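Local coordinates for protein BONZAI 1 (Arabidopsis thaliana, PDB 6KXT) that binds phospholipids in a calcium-dependent manner and restrains cell death and defence responses in the plant, at residues I16-S21 with S105-L110. Numbering follows the deposited sequence. Where two conformers were deposited one is given.
Sequences IVFRCS and SDLEKL
In the beta sandwich of this second C2 domain of the copine, helix 104-113 links strand 95-102 of one sheet to strand 117-121 of the other, and Leu-107 turns from that helix toward Ile-16 and Phe-18 of strand 13-21. The meeting is a worked example of how a helix joining two sheets packs against one of them through one leucine. Methyl CD1 of Leu-107 makes the closest approaches: it lies 3.9 Å from CD1 of Ile-16 and, equally, 3.9 Å from CZ of Phe-18. The phenyl ring receives this methyl at its edge, near the ring plane, with CE1 of Phe-18 at 4.0 Å from the same CD1. Both strand side chains run at roughly a right angle to that of the leucine. Ile-16 divides its two branches between neighbours. Its CG1 stands anti to the carbonyl carbon (chi1 -51°) and carries CD1 out to the helix, while CG2 sits 3.6 Å above the plane of the Phe-18 ring, over its centre. The ring is thus met on one face from within its own strand and on its edge from the helix. Val-137 and Phe-140 of strand 133-143 also touch Ile-16, and Leu-135 touches Phe-18. With no hydrogen bond between the segments and all three touching residues buried, the contact rests on dispersion and the exclusion of water, with nothing polar to fix a direction.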
# COMPACT_ATOMS: atom_id res chain seq x y z
N ILE A 16 6.66 4.26 -6.74
CA ILE A 16 5.71 3.13 -6.89
C ILE A 16 4.38 3.64 -7.41
O ILE A 16 3.83 4.62 -6.86
CB ILE A 16 5.49 2.36 -5.57
CG1 ILE A 16 6.83 1.95 -4.95
CG2 ILE A 16 4.56 1.17 -5.85
CD1 ILE A 16 6.73 1.05 -3.73
N VAL A 17 3.88 3.02 -8.46
CA VAL A 17 2.48 3.24 -8.94
C VAL A 17 1.71 2.00 -8.50
O VAL A 17 2.01 0.87 -8.95
CB VAL A 17 2.38 3.48 -10.45
CG1 VAL A 17 0.92 3.44 -10.89
CG2 VAL A 17 3.05 4.79 -10.85
N PHE A 18 0.72 2.18 -7.64
CA PHE A 18 -0.22 1.17 -7.17
C PHE A 18 -1.51 1.20 -7.96
O PHE A 18 -1.99 2.26 -8.37
CB PHE A 18 -0.57 1.41 -5.70
CG PHE A 18 0.56 1.18 -4.72
CD1 PHE A 18 0.97 -0.11 -4.45
CD2 PHE A 18 1.14 2.22 -4.03
CE1 PHE A 18 1.94 -0.36 -3.48
CE2 PHE A 18 2.10 1.97 -3.05
CZ PHE A 18 2.51 0.69 -2.80
N ARG A 19 -2.05 0.01 -8.17
CA ARG A 19 -3.34 -0.18 -8.86
C ARG A 19 -4.15 -1.19 -8.05
O ARG A 19 -3.55 -2.16 -7.51
CB ARG A 19 -3.08 -0.70 -10.27
CG ARG A 19 -4.33 -1.21 -10.97
CD ARG A 19 -3.94 -1.53 -12.42
NE ARG A 19 -3.07 -2.70 -12.60
CZ ARG A 19 -3.52 -3.94 -12.68
NH1 ARG A 19 -4.80 -4.22 -12.51
NH2 ARG A 19 -2.67 -4.93 -12.93
N CYS A 20 -5.46 -1.05 -7.98
CA CYS A 20 -6.34 -2.08 -7.43
C CYS A 20 -7.30 -2.60 -8.50
O CYS A 20 -7.65 -1.82 -9.43
CB CYS A 20 -7.14 -1.64 -6.23
SG CYS A 20 -6.09 -1.13 -4.84
N SER A 21 -7.67 -3.87 -8.34
CA SER A 21 -8.65 -4.56 -9.19
C SER A 21 -9.86 -4.96 -8.34
O SER A 21 -9.66 -5.59 -7.30
CB SER A 21 -8.00 -5.75 -9.83
OG SER A 21 -8.78 -6.25 -10.89
N SER A 105 10.84 -4.87 -0.94
CA SER A 105 11.42 -6.00 -1.71
C SER A 105 10.27 -6.84 -2.27
O SER A 105 10.30 -7.30 -3.45
CB SER A 105 12.36 -6.79 -0.80
OG SER A 105 12.89 -7.86 -1.53
N ASP A 106 9.26 -7.10 -1.47
CA ASP A 106 8.08 -7.89 -1.89
C ASP A 106 7.29 -7.16 -2.98
O ASP A 106 6.91 -7.78 -4.00
CB ASP A 106 7.13 -8.09 -0.71
CG ASP A 106 7.62 -8.95 0.43
OD1 ASP A 106 8.52 -9.78 0.21
OD2 ASP A 106 7.06 -8.79 1.56
N LEU A 107 7.10 -5.86 -2.84
CA LEU A 107 6.37 -5.09 -3.87
C LEU A 107 7.14 -5.17 -5.19
O LEU A 107 6.52 -5.24 -6.24
CB LEU A 107 6.20 -3.66 -3.40
CG LEU A 107 5.31 -3.48 -2.15
CD1 LEU A 107 5.21 -2.00 -1.83
CD2 LEU A 107 3.92 -4.11 -2.31
N GLU A 108 8.47 -5.11 -5.17
CA GLU A 108 9.26 -5.23 -6.41
C GLU A 108 9.02 -6.60 -7.02
O GLU A 108 8.88 -6.67 -8.25
CB GLU A 108 10.71 -4.99 -6.07
CG GLU A 108 11.62 -4.99 -7.27
CD GLU A 108 13.08 -4.64 -6.94
OE1 GLU A 108 13.51 -4.92 -5.86
OE2 GLU A 108 13.71 -4.08 -7.83
N LYS A 109 8.96 -7.65 -6.23
CA LYS A 109 8.74 -9.02 -6.77
C LYS A 109 7.34 -9.09 -7.41
O LYS A 109 7.22 -9.69 -8.50
CB LYS A 109 8.98 -10.04 -5.67
CG LYS A 109 10.44 -10.18 -5.25
CD LYS A 109 10.51 -11.02 -4.01
CE LYS A 109 11.93 -11.26 -3.54
NZ LYS A 109 12.56 -10.06 -2.96
N LEU A 110 6.32 -8.50 -6.81
CA LEU A 110 4.98 -8.51 -7.43
C LEU A 110 5.07 -7.80 -8.77
O LEU A 110 4.50 -8.29 -9.79
CB LEU A 110 3.95 -7.77 -6.56
CG LEU A 110 3.58 -8.44 -5.26
CD1 LEU A 110 2.81 -7.47 -4.39
CD2 LEU A 110 2.79 -9.71 -5.49